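Local structure of probable adhesion protein (6R3Z) at residues A[13-18]-A[259-264]. The protein binds ferrous iron and other divalent metal ions and, as a solute-binding protein, probably delivers them to a transport system. Numbering follows the deposited sequence.
Sequences LHPYYS and GKYEEE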
loop_
_atom_site.group_PDB
_atom_site.type_symbol
_atom_site.label_atom_id
_atom_site.label_comp_id
_atom_site.label_asym_id
_atom_site.label_seq_id
_atom_site.Cartn_x
_atom_site.Cartn_y
_atom_site.Cartn_z
ATOM N N LEU A 13 -4.981 -2.873 7.061
ATOM C CA LEU A 13 -4.958 -2.987 5.602
ATOM C C LEU A 13 -4.281 -4.299 5.204
ATOM O O LEU A 13 -3.420 -4.798 5.942
ATOM C CB LEU A 13 -4.215 -1.793 4.964
ATOM C CG LEU A 13 -4.651 -0.380 5.423
ATOM C CD1 LEU A 13 -3.637 0.661 5.018
ATOM C CD2 LEU A 13 -6.045 -0.003 4.873
ATOM N N HIS A 14 -4.652 -4.834 4.022
ATOM C CA HIS A 14 -4.119 -6.102 3.504
ATOM C C HIS A 14 -2.593 -6.233 3.604
ATOM O O HIS A 14 -2.135 -7.268 4.095
ATOM C CB HIS A 14 -4.579 -6.375 2.066
ATOM C CG HIS A 14 -6.043 -6.644 1.950
ATOM N ND1 HIS A 14 -6.973 -5.625 2.049
ATOM C CD2 HIS A 14 -6.690 -7.804 1.716
ATOM C CE1 HIS A 14 -8.153 -6.196 1.865
ATOM N NE2 HIS A 14 -8.034 -7.506 1.691
ATOM N N PRO A 15 -1.784 -5.218 3.180
ATOM C CA PRO A 15 -0.312 -5.372 3.267
ATOM C C PRO A 15 0.150 -5.653 4.687
ATOM O O PRO A 15 1.045 -6.475 4.848
ATOM C CB PRO A 15 0.213 -4.035 2.743
ATOM C CG PRO A 15 -0.854 -3.579 1.788
ATOM C CD PRO A 15 -2.123 -3.924 2.549
ATOM N N TYR A 16 -0.504 -5.026 5.706
ATOM C CA TYR A 16 -0.124 -5.244 7.111
ATOM C C TYR A 16 -0.463 -6.650 7.576
ATOM O O TYR A 16 0.315 -7.220 8.337
ATOM C CB TYR A 16 -0.668 -4.151 8.037
ATOM C CG TYR A 16 -0.101 -2.801 7.651
ATOM C CD1 TYR A 16 1.146 -2.383 8.121
ATOM C CD2 TYR A 16 -0.748 -1.997 6.716
ATOM C CE1 TYR A 16 1.718 -1.175 7.694
ATOM C CE2 TYR A 16 -0.178 -0.801 6.265
ATOM C CZ TYR A 16 1.054 -0.391 6.758
ATOM O OH TYR A 16 1.606 0.787 6.296
ATOM N N TYR A 17 -1.556 -7.241 7.054
ATOM C CA TYR A 17 -1.869 -8.647 7.350
ATOM C C TYR A 17 -0.680 -9.504 6.837
ATOM O O TYR A 17 -0.174 -10.373 7.564
ATOM C CB TYR A 17 -3.168 -9.106 6.652
ATOM C CG TYR A 17 -3.533 -10.524 7.040
ATOM C CD1 TYR A 17 -2.984 -11.617 6.366
ATOM C CD2 TYR A 17 -4.351 -10.778 8.144
ATOM C CE1 TYR A 17 -3.271 -12.923 6.753
ATOM C CE2 TYR A 17 -4.640 -12.086 8.547
ATOM C CZ TYR A 17 -4.088 -13.154 7.851
ATOM O OH TYR A 17 -4.372 -14.446 8.205
ATOM N N SER A 18 -0.217 -9.233 5.602
ATOM C CA SER A 18 0.922 -9.969 5.016
ATOM C C SER A 18 2.204 -9.797 5.836
ATOM O O SER A 18 2.870 -10.798 6.149
ATOM C CB SER A 18 1.141 -9.562 3.561
ATOM O OG SER A 18 0.125 -10.083 2.716
ATOM N N GLY A 259 0.590 -14.366 1.711
ATOM C CA GLY A 259 1.251 -14.138 0.428
ATOM C C GLY A 259 0.733 -13.018 -0.459
ATOM O O GLY A 259 1.384 -12.695 -1.452
ATOM N N LYS A 260 -0.444 -12.422 -0.133
ATOM C CA LYS A 260 -1.046 -11.377 -0.969
ATOM C C LYS A 260 -0.060 -10.262 -1.341
ATOM O O LYS A 260 0.045 -9.902 -2.526
ATOM C CB LYS A 260 -2.277 -10.754 -0.299
ATOM C CG LYS A 260 -3.063 -9.876 -1.283
ATOM C CD LYS A 260 -4.211 -9.160 -0.579
ATOM C CE LYS A 260 -5.072 -8.334 -1.514
ATOM N NZ LYS A 260 -5.693 -9.170 -2.583
ATOM N N TYR A 261 0.625 -9.707 -0.331
ATOM C CA TYR A 261 1.554 -8.599 -0.566
ATOM C C TYR A 261 2.609 -8.950 -1.606
ATOM O O TYR A 261 2.764 -8.207 -2.572
ATOM C CB TYR A 261 2.205 -8.078 0.728
ATOM C CG TYR A 261 3.065 -6.868 0.455
ATOM C CD1 TYR A 261 2.487 -5.627 0.200
ATOM C CD2 TYR A 261 4.448 -6.988 0.317
ATOM C CE1 TYR A 261 3.266 -4.520 -0.134
ATOM C CE2 TYR A 261 5.241 -5.884 -0.004
ATOM C CZ TYR A 261 4.642 -4.651 -0.230
ATOM O OH TYR A 261 5.396 -3.573 -0.648
ATOM N N GLU A 262 3.346 -10.047 -1.409
ATOM C CA GLU A 262 4.412 -10.376 -2.357
ATOM C C GLU A 262 3.883 -10.731 -3.773
ATOM O O GLU A 262 4.477 -10.294 -4.763
ATOM C CB GLU A 262 5.369 -11.434 -1.801
ATOM C CG GLU A 262 4.837 -12.827 -1.610
ATOM C CD GLU A 262 5.757 -13.510 -0.616
ATOM O OE1 GLU A 262 6.843 -13.999 -1.012
ATOM O OE2 GLU A 262 5.415 -13.484 0.583
ATOM N N GLU A 263 2.740 -11.416 -3.865
ATOM C CA GLU A 263 2.117 -11.782 -5.145
ATOM C C GLU A 263 1.745 -10.529 -5.960
ATOM O O GLU A 263 2.156 -10.396 -7.120
ATOM C CB GLU A 263 0.871 -12.681 -4.932
ATOM C CG GLU A 263 1.217 -14.090 -4.477
ATOM C CD GLU A 263 0.059 -14.907 -3.931
ATOM O OE1 GLU A 263 -1.072 -14.767 -4.449
ATOM O OE2 GLU A 263 0.289 -15.702 -2.990
ATOM N N GLU A 264 1.032 -9.587 -5.327
ATOM C CA GLU A 264 0.559 -8.362 -5.992
ATOM C C GLU A 264 1.670 -7.347 -6.217
ATOM O O GLU A 264 1.636 -6.654 -7.239
ATOM C CB GLU A 264 -0.637 -7.782 -5.260
ATOM C CG GLU A 264 -1.731 -8.840 -5.193
ATOM C CD GLU A 264 -3.127 -8.412 -4.825
ATOM O OE1 GLU A 264 -3.343 -7.200 -4.593
ATOM O OE2 GLU A 264 -4.004 -9.305 -4.747
#
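Ser18 OG is gripped from two directions: it accepts the backbone N-H of Tyr261 (Tyr261 N to Ser18 OG 3.1 Å, 160° at the hydrogen) and also bonds to the carbonyl O of Ser257, in the loop leading into helix 260-277. One buried hydroxyl thus joins helix 14-24 to a backbone N-H in the first turn of the other helix. Packing beside this bond is close, with Ser18 CB 3.4 Å from Tyr261 CB. The Tyr261 ring extends past Pro15, Pro15 CB lying 3.8 Å from Tyr261 CD1, and its hydroxyl bonds to Phe113 O and Ser119 OG. On the other flank, Lys260 leaves its helix with CG anti to the backbone N (chi1 -168°) and runs extended until a bend at chi4. The methylenes of Lys260 pass obliquely against the His14 imidazole, with Lys260 CD 3.6 Å from His14 CD2, while Lys260 NZ forms a salt bridge with Glu264 OE2 (2.7 Å) and bonds to Tyr253 O. His14 NE2 is held by Gly254 O. The axes of segments 14-18 and 260-264 come within 9.0 Å, their N-to-C directions 114° apart. The C-terminal helix, following the second sheet's strand 244-248, so returns to the helix after strand 8-11 of the first, linking the two halves, with Tyr148 of helix 138-160 packing on Ser18 and Tyr261.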